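Local atomic coordinates of carbohydrate deacetylase (Enterococcus faecalis, PDB entry 2I5I), a protein that probably catalyses the deacetylation of acetylated carbohydrates, a step in the breakdown of oligosaccharides, using magnesium as cofactor. Residues 109-114 / 148-153; 61-66 / 115-120; 132-135 / 140-143; 156-161 / 169-174. All coordinates share one frame; numbering follows the deposited sequence.

Contact 1 of 4, residues 109-114 / 148-153; sequences EWDAQI and ARKYQL
A single carboxylate oxygen, D111 OD1, receives both polar side chains that reach it from segment 148-153. The hydroxyl of Y151 donates to it in a very short hydrogen bond, OH to OD1 2.5 Å, with OD1 close to the plane of the phenol ring. K150 completes a salt bridge with the same oxygen, NZ to OD1 2.9 Å, but comes from above the carboxylate, 58° out of its plane. Carboxylate and ring are turned 34° apart, and the D111 side chain crosses those of K150 and Y151 roughly at right angles. One turn further on, I114 supplies the apolar half. Its CG2 stands over the middle of the Y151 ring, 3.8 Å from the centroid and almost on the ring normal, a CH-pi contact, while CD1 lies 3.8 Å from Y151 CD2 beside it. CG2 can reach that face because it extends anti to the backbone N of I114 (chi1 -70°, measured to CG1).

These residues join helix 103-117 to the C-terminal end of helix 138-151, two helices packed side by side outside the curled parallel sheet. The second helix stops immediately after Y151 in a Schellman motif: Q152 takes positive phi, and L153 N bonds back to A148 O at 2.9 Å. Farther out lies the second subunit of the homodimer, whose K6 and N4 bind D111 OD2 and whose E207 forms a salt bridge with K150. Two carboxylates near K150 NZ, D111 of its own chain and E207 of the second subunit, would be expected to favour its charged form.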
loop_
_atom_site.group_PDB
_atom_site.type_symbol
_atom_site.label_atom_id
_atom_site.label_comp_id
_atom_site.label_asym_id
_atom_site.label_seq_id
_atom_site.Cartn_x
_atom_site.Cartn_y
_atom_site.Cartn_z
ATOM N N GLU A 109 20.560 -29.190 -4.194
ATOM C CA GLU A 109 19.968 -28.178 -5.079
ATOM C C GLU A 109 18.546 -27.845 -4.643
ATOM O O GLU A 109 18.167 -26.666 -4.581
ATOM C CB GLU A 109 20.006 -28.657 -6.533
ATOM C CG GLU A 109 19.177 -27.801 -7.484
ATOM C CD GLU A 109 19.650 -26.370 -7.602
ATOM O OE1 GLU A 109 20.828 -26.093 -7.299
ATOM O OE2 GLU A 109 18.847 -25.513 -8.053
ATOM N N TRP A 110 17.734 -28.860 -4.334
ATOM C CA TRP A 110 16.358 -28.545 -3.914
ATOM C C TRP A 110 16.350 -27.802 -2.595
ATOM O O TRP A 110 15.550 -26.887 -2.352
ATOM C CB TRP A 110 15.538 -29.837 -3.896
ATOM C CG TRP A 110 15.086 -30.265 -5.264
ATOM C CD1 TRP A 110 15.259 -29.628 -6.464
ATOM C CD2 TRP A 110 14.359 -31.466 -5.552
ATOM N NE1 TRP A 110 14.680 -30.373 -7.468
ATOM C CE2 TRP A 110 14.120 -31.508 -6.944
ATOM C CE3 TRP A 110 13.892 -32.512 -4.761
ATOM C CZ2 TRP A 110 13.430 -32.566 -7.534
ATOM C CZ3 TRP A 110 13.209 -33.561 -5.357
ATOM C CH2 TRP A 110 12.978 -33.594 -6.733
ATOM N N ASP A 111 17.267 -28.159 -1.689
ATOM C CA ASP A 111 17.389 -27.419 -0.437
ATOM C C ASP A 111 17.700 -25.959 -0.757
ATOM O O ASP A 111 17.128 -25.020 -0.205
ATOM C CB ASP A 111 18.475 -28.058 0.413
ATOM C CG ASP A 111 18.818 -27.339 1.701
ATOM O OD1 ASP A 111 18.003 -27.363 2.657
ATOM O OD2 ASP A 111 19.912 -26.751 1.775
ATOM N N ALA A 112 18.628 -25.746 -1.671
ATOM C CA ALA A 112 18.975 -24.409 -2.145
ATOM C C ALA A 112 17.760 -23.694 -2.737
ATOM O O ALA A 112 17.598 -22.487 -2.555
ATOM C CB ALA A 112 20.080 -24.533 -3.178
ATOM N N GLN A 113 16.901 -24.430 -3.441
ATOM C CA GLN A 113 15.730 -23.805 -4.055
ATOM C C GLN A 113 14.750 -23.342 -3.000
ATOM O O GLN A 113 14.021 -22.362 -3.124
ATOM C CB GLN A 113 15.049 -24.771 -5.034
ATOM C CG GLN A 113 15.809 -24.809 -6.365
ATOM C CD GLN A 113 15.281 -25.853 -7.328
ATOM O OE1 GLN A 113 14.090 -26.174 -7.413
ATOM N NE2 GLN A 113 16.184 -26.426 -8.123
ATOM N N ILE A 114 14.727 -24.076 -1.891
ATOM C CA ILE A 114 13.789 -23.716 -0.825
ATOM C C ILE A 114 14.301 -22.483 -0.118
ATOM O O ILE A 114 13.539 -21.559 0.153
ATOM C CB ILE A 114 13.577 -24.881 0.159
ATOM C CG1 ILE A 114 12.786 -26.019 -0.474
ATOM C CG2 ILE A 114 12.953 -24.381 1.448
ATOM C CD1 ILE A 114 12.810 -27.314 0.318
ATOM N N ALA A 148 10.782 -32.166 2.917
ATOM C CA ALA A 148 9.481 -31.895 3.513
ATOM C C ALA A 148 9.590 -32.013 5.037
ATOM O O ALA A 148 9.062 -31.184 5.781
ATOM C CB ALA A 148 8.393 -32.818 3.003
ATOM N N ARG A 149 10.301 -33.076 5.461
ATOM C CA ARG A 149 10.443 -33.283 6.913
ATOM C C ARG A 149 11.353 -32.216 7.503
ATOM O O ARG A 149 11.063 -31.697 8.578
ATOM C CB ARG A 149 10.936 -34.703 7.231
ATOM C CG ARG A 149 10.111 -35.784 6.574
ATOM C CD ARG A 149 10.644 -37.198 6.743
ATOM N NE ARG A 149 9.567 -38.119 6.393
ATOM C CZ ARG A 149 9.508 -39.075 5.499
ATOM N NH1 ARG A 149 10.538 -39.372 4.715
ATOM N NH2 ARG A 149 8.381 -39.765 5.380
ATOM N N LYS A 150 12.418 -31.867 6.799
ATOM C CA LYS A 150 13.428 -30.917 7.231
ATOM C C LYS A 150 12.822 -29.522 7.389
ATOM O O LYS A 150 13.173 -28.824 8.345
ATOM C CB LYS A 150 14.601 -30.860 6.262
ATOM C CG LYS A 150 15.634 -29.805 6.608
ATOM C CD LYS A 150 16.554 -29.542 5.422
ATOM C CE LYS A 150 17.721 -28.652 5.804
ATOM N NZ LYS A 150 18.928 -28.923 4.967
ATOM N N TYR A 151 11.933 -29.180 6.452
ATOM C CA TYR A 151 11.333 -27.849 6.563
ATOM C C TYR A 151 9.917 -27.925 7.095
ATOM O O TYR A 151 9.282 -26.893 7.315
ATOM C CB TYR A 151 11.387 -27.122 5.203
ATOM C CG TYR A 151 12.797 -26.733 4.846
ATOM C CD1 TYR A 151 13.337 -25.542 5.327
ATOM C CD2 TYR A 151 13.604 -27.514 4.044
ATOM C CE1 TYR A 151 14.631 -25.167 5.012
ATOM C CE2 TYR A 151 14.887 -27.157 3.723
ATOM C CZ TYR A 151 15.404 -25.973 4.207
ATOM O OH TYR A 151 16.694 -25.633 3.873
ATOM N N GLN A 152 9.414 -29.141 7.337
ATOM C CA GLN A 152 8.103 -29.266 7.960
ATOM C C GLN A 152 7.015 -28.642 7.094
ATOM O O GLN A 152 6.262 -27.789 7.543
ATOM C CB GLN A 152 8.071 -28.630 9.350
ATOM C CG GLN A 152 8.739 -29.463 10.426
ATOM C CD GLN A 152 8.141 -30.851 10.581
ATOM O OE1 GLN A 152 7.050 -31.023 11.124
ATOM N NE2 GLN A 152 8.869 -31.835 10.065
ATOM N N LEU A 153 6.985 -29.098 5.862
ATOM C CA LEU A 153 6.028 -28.684 4.853
ATOM C C LEU A 153 5.322 -29.882 4.240
ATOM O O LEU A 153 5.996 -30.897 4.029
ATOM C CB LEU A 153 6.747 -27.957 3.707
ATOM C CG LEU A 153 7.463 -26.679 4.150
ATOM C CD1 LEU A 153 8.418 -26.228 3.059
ATOM C CD2 LEU A 153 6.445 -25.609 4.514
#

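Contact 2 of 4, residues 61-66 / 115-120; sequences IGVHLT and ISFMKS
The phenyl ring of F117 is directed at the backbone and two side chains of strand 60-65, meeting I61 at its edge and V63 and the G62 carbonyl obliquely. The I61 methyl CG2 lies near the ring plane, 3.7 Å from F117 CZ. V63, two residues along on the same side of the strand, approaches the ring obliquely, with CB 3.8 Å from F117 CD2. Between them the carbonyl of G62 also approaches at a slant, placing O 3.3 Å from F117 CE2. Thus CD2, CE2 and CZ follow the strand in order, each against a successive residue. The ring is carried across to the strand because F117 CG stands anti to its backbone N (chi1 -176°). In V63 the branch CG1 occupies the crowded position between backbone N and carbonyl carbon, leaving CG2 as the methyl nearer the ring, 4.0 Å from CD2.

The arrangement belongs to a beta-alpha-beta crossover: strand 60-65 leads through helix 103-117 to strand 127-129, its parallel neighbour in the sheet, and F117 fills the layer between helix and strands. S120 OG donates to F117 O at 2.8 Å, an oxygen that also accepts from S120 N, so two bonds from one residue grip the carbonyl of the aromatic residue. Around the ring, F45 meets it with planes about 50° apart, and M49 of helix 45-55 touches both F117 and I61. Next to V63 in the strand, H64 points elsewhere, its ND1 hydrogen-bonded to D128 OD1; with D13 and H130 it may form a metal site, vacant in this model.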
loop_
_atom_site.group_PDB
_atom_site.type_symbol
_atom_site.label_atom_id
_atom_site.label_comp_id
_atom_site.label_asym_id
_atom_site.label_seq_id
_atom_site.Cartn_x
_atom_site.Cartn_y
_atom_site.Cartn_z
ATOM N N ILE A 61 0.860 -19.642 -1.572
ATOM C CA ILE A 61 1.987 -19.915 -2.442
ATOM C C ILE A 61 2.985 -20.927 -1.855
ATOM O O ILE A 61 3.468 -20.716 -0.747
ATOM C CB ILE A 61 2.762 -18.616 -2.762
ATOM C CG1 ILE A 61 1.843 -17.529 -3.329
ATOM C CG2 ILE A 61 3.938 -18.892 -3.676
ATOM C CD1 ILE A 61 2.586 -16.229 -3.591
ATOM N N GLY A 62 3.259 -21.971 -2.618
ATOM C CA GLY A 62 4.222 -23.010 -2.281
ATOM C C GLY A 62 5.414 -22.949 -3.216
ATOM O O GLY A 62 5.499 -22.117 -4.135
ATOM N N VAL A 63 6.373 -23.859 -2.997
ATOM C CA VAL A 63 7.609 -23.835 -3.781
ATOM C C VAL A 63 7.596 -24.946 -4.832
ATOM O O VAL A 63 7.358 -26.122 -4.531
ATOM C CB VAL A 63 8.855 -23.914 -2.882
ATOM C CG1 VAL A 63 8.837 -25.149 -1.977
ATOM C CG2 VAL A 63 10.142 -23.895 -3.695
ATOM N N HIS A 64 7.831 -24.551 -6.080
ATOM C CA HIS A 64 7.888 -25.386 -7.255
ATOM C C HIS A 64 9.328 -25.823 -7.524
ATOM O O HIS A 64 10.111 -25.145 -8.190
ATOM C CB HIS A 64 7.348 -24.624 -8.464
ATOM C CG HIS A 64 6.642 -25.451 -9.491
ATOM N ND1 HIS A 64 5.796 -26.482 -9.178
ATOM C CD2 HIS A 64 6.638 -25.394 -10.840
ATOM C CE1 HIS A 64 5.304 -27.033 -10.267
ATOM N NE2 HIS A 64 5.805 -26.386 -11.306
ATOM N N LEU A 65 9.726 -26.975 -6.961
ATOM C CA LEU A 65 11.093 -27.448 -7.194
ATOM C C LEU A 65 11.266 -27.937 -8.627
ATOM O O LEU A 65 10.284 -28.367 -9.228
ATOM C CB LEU A 65 11.432 -28.583 -6.228
ATOM C CG LEU A 65 11.341 -28.277 -4.731
ATOM C CD1 LEU A 65 11.472 -29.615 -3.998
ATOM C CD2 LEU A 65 12.386 -27.291 -4.266
ATOM N N THR A 66 12.480 -27.884 -9.172
ATOM C CA THR A 66 12.765 -28.342 -10.511
ATOM C C THR A 66 14.172 -28.917 -10.688
ATOM O O THR A 66 15.137 -28.571 -10.000
ATOM C CB THR A 66 12.578 -27.194 -11.547
ATOM O OG1 THR A 66 12.673 -27.729 -12.870
ATOM C CG2 THR A 66 13.652 -26.157 -11.356
ATOM N N ILE A 115 15.605 -22.465 0.163
ATOM C CA ILE A 115 16.197 -21.281 0.794
ATOM C C ILE A 115 16.032 -20.044 -0.089
ATOM O O ILE A 115 15.781 -18.949 0.406
ATOM C CB ILE A 115 17.674 -21.522 1.100
ATOM C CG1 ILE A 115 17.801 -22.487 2.307
ATOM C CG2 ILE A 115 18.464 -20.270 1.327
ATOM C CD1 ILE A 115 18.516 -23.726 1.848
ATOM N N SER A 116 16.147 -20.249 -1.391
ATOM C CA SER A 116 15.996 -19.186 -2.369
ATOM C C SER A 116 14.560 -18.644 -2.336
ATOM O O SER A 116 14.417 -17.429 -2.364
ATOM C CB SER A 116 16.365 -19.642 -3.767
ATOM O OG SER A 116 17.734 -19.998 -3.817
ATOM N N PHE A 117 13.563 -19.513 -2.279
ATOM C CA PHE A 117 12.191 -19.055 -2.110
ATOM C C PHE A 117 12.107 -18.089 -0.932
ATOM O O PHE A 117 11.444 -17.047 -1.026
ATOM C CB PHE A 117 11.240 -20.226 -1.875
ATOM C CG PHE A 117 9.760 -19.919 -1.765
ATOM C CD1 PHE A 117 9.127 -19.409 -0.660
ATOM C CD2 PHE A 117 8.964 -20.156 -2.884
ATOM C CE1 PHE A 117 7.782 -19.090 -0.607
ATOM C CE2 PHE A 117 7.615 -19.863 -2.866
ATOM C CZ PHE A 117 7.020 -19.331 -1.741
HETATM N N MSE A 118 12.702 -18.501 0.189
HETATM C CA MSE A 118 12.477 -17.733 1.420
HETATM C C MSE A 118 13.190 -16.384 1.387
HETATM O O MSE A 118 12.979 -15.557 2.274
HETATM C CB MSE A 118 12.822 -18.571 2.673
HETATM C CG MSE A 118 11.740 -19.634 2.874
HETATM SE SE MSE A 118 11.890 -20.749 4.304
HETATM C CE MSE A 118 13.614 -21.066 4.286
ATOM N N LYS A 119 13.995 -16.102 0.377
ATOM C CA LYS A 119 14.540 -14.756 0.155
ATOM C C LYS A 119 13.415 -13.770 -0.172
ATOM O O LYS A 119 13.597 -12.552 -0.059
ATOM C CB LYS A 119 15.603 -14.779 -0.942
ATOM C CG LYS A 119 16.885 -15.486 -0.502
ATOM C CD LYS A 119 18.000 -15.416 -1.532
ATOM C CE LYS A 119 18.926 -16.614 -1.363
ATOM N NZ LYS A 119 20.008 -16.633 -2.385
ATOM N N SER A 120 12.245 -14.286 -0.523
ATOM C CA SER A 120 11.043 -13.485 -0.718
ATOM C C SER A 120 10.484 -12.929 0.585
ATOM O O SER A 120 9.492 -12.186 0.609
ATOM C CB SER A 120 10.022 -14.386 -1.416
ATOM O OG SER A 120 9.383 -15.242 -0.486
#

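Contact 3 of 4, residues 132-135 / 140-143; sequences NVHG and LLGV
H134 and L141 meet through torsions of contrasting kind. In H134 the imidazole sits between the backbone N and the carbonyl carbon (chi1 88°), whereas L141 swings CG away from its own N, to the far side of the CA-CB bond (chi1 -175°). The two side chains slant past each other until L141 CD1 comes within 3.9 Å of H134 CD2, oblique to the ring. The same leucine lies against the backbone carbonyl as well: H134 O is 3.1 Å from L141 CB and 3.3 Å from L141 CD1. Packing here is tight, and no hydrogen bond crosses the contact, since the amide of L141 is badly angled toward that oxygen. L140 repeats the theme one residue back along both segments, resting CD1 on V133 O at 3.4 Å. Carbonyl oxygens of the turn thus face aliphatic groups at the start of the helix.

The polar edge of H134 looks the other way. NE2 donates to R156 O and ND1 is bonded to S129 OG, so both ring nitrogens are engaged and the rotation of the imidazole is fixed. The turn itself is closed by G135 N donating to N132 O at 3.1 Å.

V133 and H134 form a short 3-10 segment in the loop that leaves strand 127-129 and passes H130, a predicted magnesium ligand, before helix 138-151 begins. N137 OD1 accepts from L140 N at the opening of that helix. V133 and L140 both pack on F97 of helix 94-97, while W110 and V106 of helix 103-117 touch V133 and L140 respectively, so the turn and the first residues of helix 138-151 pack against helices 94-97 and 103-117.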
loop_
_atom_site.group_PDB
_atom_site.type_symbol
_atom_site.label_atom_id
_atom_site.label_comp_id
_atom_site.label_asym_id
_atom_site.label_seq_id
_atom_site.Cartn_x
_atom_site.Cartn_y
_atom_site.Cartn_z
ATOM N N ASN A 132 6.516 -32.743 -12.392
ATOM C CA ASN A 132 6.312 -33.784 -11.386
ATOM C C ASN A 132 7.535 -34.680 -11.226
ATOM O O ASN A 132 7.369 -35.907 -11.120
ATOM C CB ASN A 132 5.105 -34.665 -11.715
ATOM C CG ASN A 132 4.537 -35.339 -10.477
ATOM O OD1 ASN A 132 4.597 -34.790 -9.380
ATOM N ND2 ASN A 132 3.984 -36.529 -10.665
ATOM N N VAL A 133 8.737 -34.105 -11.204
ATOM C CA VAL A 133 9.946 -34.913 -11.102
ATOM C C VAL A 133 10.150 -35.625 -9.764
ATOM O O VAL A 133 10.886 -36.631 -9.769
ATOM C CB VAL A 133 11.204 -34.068 -11.443
ATOM C CG1 VAL A 133 11.170 -33.739 -12.942
ATOM C CG2 VAL A 133 11.337 -32.825 -10.591
ATOM N N HIS A 134 9.638 -35.278 -8.618
ATOM C CA HIS A 134 9.522 -35.855 -7.303
ATOM C C HIS A 134 8.624 -37.090 -7.323
ATOM O O HIS A 134 8.593 -37.824 -6.334
ATOM C CB HIS A 134 8.998 -34.878 -6.264
ATOM C CG HIS A 134 7.574 -34.644 -5.969
ATOM N ND1 HIS A 134 6.740 -33.869 -6.741
ATOM C CD2 HIS A 134 6.787 -35.049 -4.930
ATOM C CE1 HIS A 134 5.530 -33.825 -6.222
ATOM N NE2 HIS A 134 5.522 -34.537 -5.107
ATOM N N GLY A 135 7.917 -37.307 -8.428
ATOM C CA GLY A 135 7.125 -38.512 -8.589
ATOM C C GLY A 135 7.616 -39.359 -9.743
ATOM O O GLY A 135 6.961 -40.292 -10.203
ATOM N N LEU A 140 13.765 -40.164 -6.130
ATOM C CA LEU A 140 13.536 -38.718 -6.226
ATOM C C LEU A 140 12.481 -38.294 -5.211
ATOM O O LEU A 140 12.700 -37.378 -4.420
ATOM C CB LEU A 140 13.167 -38.347 -7.661
ATOM C CG LEU A 140 14.348 -38.304 -8.646
ATOM C CD1 LEU A 140 13.897 -38.193 -10.096
ATOM C CD2 LEU A 140 15.279 -37.148 -8.320
ATOM N N LEU A 141 11.329 -38.948 -5.198
ATOM C CA LEU A 141 10.345 -38.796 -4.141
ATOM C C LEU A 141 10.935 -38.779 -2.743
ATOM O O LEU A 141 10.624 -37.960 -1.879
ATOM C CB LEU A 141 9.358 -39.982 -4.177
ATOM C CG LEU A 141 8.193 -39.908 -3.194
ATOM C CD1 LEU A 141 7.519 -38.542 -3.254
ATOM C CD2 LEU A 141 7.185 -41.016 -3.478
ATOM N N GLY A 142 11.798 -39.765 -2.489
ATOM C CA GLY A 142 12.486 -39.868 -1.216
ATOM C C GLY A 142 13.219 -38.591 -0.848
ATOM O O GLY A 142 13.265 -38.232 0.321
ATOM N N VAL A 143 13.789 -37.916 -1.847
ATOM C CA VAL A 143 14.541 -36.697 -1.605
ATOM C C VAL A 143 13.580 -35.551 -1.272
ATOM O O VAL A 143 13.935 -34.777 -0.379
ATOM C CB VAL A 143 15.399 -36.313 -2.813
ATOM C CG1 VAL A 143 16.008 -34.925 -2.630
ATOM C CG2 VAL A 143 16.524 -37.322 -3.025
#

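Contact 4 of 4, residues 156-161 / 169-174; sequences RNASRS and ELYQDV
The phenol ring of Y171 meets R156 at its edge, where the main-chain oxygen of R156 lies near the ring plane. Another carbonyl, V174 O from the ring's own segment, also lies at an edge and in plane. The approach of N157 CA and A158 N is oblique, so segment 156-161 is gathered round the hydroxyl end of the tyrosine. Y171 OH donates to R156 O at 2.8 Å, arriving 22° out of the carbonyl plane with a C=O...donor angle of 131°. The hydroxyl also lies 2.9 Å from A158 N and 3.4 Å from A158 CB, the methyl of that alanine pointing toward the ring's segment.

Each segment is shaped by its own local bonds. N157 OD1 accepts from S159 N at 2.8 Å, nearly along the C=O axis, which makes an Asx turn and bends the chain just beyond the tyrosine. On the other side, Y171 opens a type II' beta turn closed by V174 N to Y171 O at 2.9 Å. R149 of helix 138-151 forms a salt bridge with D173 in this turn and a hydrogen bond to L170 O just before it. Both segments belong to the long loop region between helix 138-151 and strand 179-181.

The carbonyl of R156 is buried and takes a second donor, H134 NE2. The R156 guanidinium forms salt bridges with D12 and E210. Its side chain lies about 8 Å from that of H130, the predicted magnesium ligand. The phenol and imidazole thus both hold the R156 carbonyl, which would help position an arginine whose charge is probably balanced by D12 and E210.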
loop_
_atom_site.group_PDB
_atom_site.type_symbol
_atom_site.label_atom_id
_atom_site.label_comp_id
_atom_site.label_asym_id
_atom_site.label_seq_id
_atom_site.Cartn_x
_atom_site.Cartn_y
_atom_site.Cartn_z
ATOM N N ARG A 156 3.030 -32.252 -2.318
ATOM C CA ARG A 156 2.061 -32.679 -3.299
ATOM C C ARG A 156 2.066 -34.215 -3.432
ATOM O O ARG A 156 3.156 -34.791 -3.477
ATOM C CB ARG A 156 2.371 -32.070 -4.676
ATOM C CG ARG A 156 1.515 -32.660 -5.781
ATOM C CD ARG A 156 1.850 -32.001 -7.113
ATOM N NE ARG A 156 1.038 -30.789 -7.279
ATOM C CZ ARG A 156 1.145 -29.995 -8.349
ATOM N NH1 ARG A 156 2.010 -30.273 -9.303
ATOM N NH2 ARG A 156 0.389 -28.903 -8.479
ATOM N N ASN A 157 0.886 -34.796 -3.525
ATOM C CA ASN A 157 0.769 -36.241 -3.777
ATOM C C ASN A 157 1.402 -36.548 -5.124
ATOM O O ASN A 157 0.956 -36.082 -6.176
ATOM C CB ASN A 157 -0.688 -36.631 -3.691
ATOM C CG ASN A 157 -1.041 -38.047 -4.065
ATOM O OD1 ASN A 157 -0.372 -38.689 -4.874
ATOM N ND2 ASN A 157 -2.129 -38.498 -3.445
ATOM N N ALA A 158 2.441 -37.372 -5.105
ATOM C CA ALA A 158 3.175 -37.699 -6.311
ATOM C C ALA A 158 2.579 -38.753 -7.220
ATOM O O ALA A 158 3.125 -38.967 -8.325
ATOM C CB ALA A 158 4.575 -38.161 -5.867
ATOM N N SER A 159 1.505 -39.465 -6.865
ATOM C CA SER A 159 1.073 -40.536 -7.789
ATOM C C SER A 159 0.078 -40.085 -8.840
ATOM O O SER A 159 -0.963 -39.541 -8.490
ATOM C CB SER A 159 0.469 -41.695 -6.975
ATOM O OG SER A 159 -0.536 -42.424 -7.674
ATOM N N ARG A 160 0.327 -40.331 -10.130
ATOM C CA ARG A 160 -0.689 -40.015 -11.151
ATOM C C ARG A 160 -1.049 -41.240 -11.990
ATOM O O ARG A 160 -1.439 -41.120 -13.155
ATOM C CB ARG A 160 -0.212 -38.908 -12.090
ATOM C CG ARG A 160 0.432 -37.741 -11.357
ATOM C CD ARG A 160 0.646 -36.541 -12.254
ATOM N NE ARG A 160 0.962 -35.344 -11.475
ATOM C CZ ARG A 160 1.286 -34.178 -12.019
ATOM N NH1 ARG A 160 1.338 -34.041 -13.341
ATOM N NH2 ARG A 160 1.565 -33.119 -11.275
ATOM N N SER A 161 -0.903 -42.406 -11.381
ATOM C CA SER A 161 -1.082 -43.699 -12.046
ATOM C C SER A 161 -1.425 -44.767 -11.019
ATOM O O SER A 161 -1.070 -44.645 -9.847
ATOM C CB SER A 161 0.162 -44.032 -12.866
ATOM O OG SER A 161 1.000 -45.058 -12.397
ATOM N N GLU A 169 2.540 -44.659 0.486
ATOM C CA GLU A 169 2.866 -45.311 1.772
ATOM C C GLU A 169 4.160 -44.749 2.356
ATOM O O GLU A 169 4.493 -44.982 3.523
ATOM C CB GLU A 169 2.909 -46.819 1.662
ATOM C CG GLU A 169 3.565 -47.516 0.494
ATOM C CD GLU A 169 2.995 -48.906 0.322
ATOM O OE1 GLU A 169 1.754 -49.043 0.333
ATOM O OE2 GLU A 169 3.785 -49.865 0.174
ATOM N N LEU A 170 4.953 -44.037 1.569
ATOM C CA LEU A 170 6.196 -43.466 2.007
ATOM C C LEU A 170 6.055 -42.111 2.684
ATOM O O LEU A 170 7.029 -41.651 3.278
ATOM C CB LEU A 170 7.164 -43.240 0.833
ATOM C CG LEU A 170 7.175 -44.386 -0.194
ATOM C CD1 LEU A 170 8.091 -44.049 -1.353
ATOM C CD2 LEU A 170 7.553 -45.686 0.504
ATOM N N TYR A 171 4.876 -41.507 2.549
ATOM C CA TYR A 171 4.733 -40.144 3.068
ATOM C C TYR A 171 4.738 -40.090 4.589
ATOM O O TYR A 171 5.453 -39.285 5.183
ATOM C CB TYR A 171 3.431 -39.511 2.539
ATOM C CG TYR A 171 3.561 -38.916 1.144
ATOM C CD1 TYR A 171 3.835 -39.721 0.051
ATOM C CD2 TYR A 171 3.411 -37.545 0.951
ATOM C CE1 TYR A 171 3.958 -39.188 -1.219
ATOM C CE2 TYR A 171 3.529 -36.990 -0.316
ATOM C CZ TYR A 171 3.800 -37.817 -1.383
ATOM O OH TYR A 171 3.925 -37.317 -2.651
ATOM N N GLN A 172 3.913 -40.926 5.216
ATOM C CA GLN A 172 3.898 -41.065 6.676
ATOM C C GLN A 172 3.584 -39.765 7.397
ATOM O O GLN A 172 2.408 -39.379 7.388
ATOM C CB GLN A 172 5.246 -41.679 7.094
ATOM C CG GLN A 172 5.262 -43.151 6.699
ATOM C CD GLN A 172 6.614 -43.812 6.621
ATOM O OE1 GLN A 172 7.621 -43.398 7.182
ATOM N NE2 GLN A 172 6.629 -44.922 5.878
ATOM N N ASP A 173 4.568 -39.135 8.007
ATOM C CA ASP A 173 4.422 -37.888 8.729
ATOM C C ASP A 173 4.239 -36.683 7.796
ATOM O O ASP A 173 3.726 -35.649 8.244
ATOM C CB ASP A 173 5.635 -37.634 9.619
ATOM C CG ASP A 173 6.971 -37.684 8.907
ATOM O OD1 ASP A 173 7.099 -38.292 7.831
ATOM O OD2 ASP A 173 7.944 -37.106 9.441
ATOM N N VAL A 174 4.677 -36.819 6.559
ATOM C CA VAL A 174 4.532 -35.746 5.568
ATOM C C VAL A 174 3.124 -35.706 4.977
ATOM O O VAL A 174 2.648 -36.567 4.241
ATOM C CB VAL A 174 5.549 -35.875 4.431
ATOM C CG1 VAL A 174 5.354 -34.747 3.419
ATOM C CG2 VAL A 174 6.983 -35.852 4.938
#

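All four contacts lie within the YdjC-like family region, around a curled parallel sheet. Contacts 1 and 2 share helix 103-117, with centres about 9 Å apart and segments that alternate along the chain; they touch where Q113 and W110 meet T66, and both border the second subunit. Contact 3 is nested inside the loop closed by contact 1, shares helix 138-151 with it, and has its centre about 12 Å away. Contact 4 follows in sequence, about 10 Å from contact 3 between centres, and R149 ties it back to contact 1. Together they lead from the dimer interface, through two neighbouring helices, to the loops beside the predicted magnesium site.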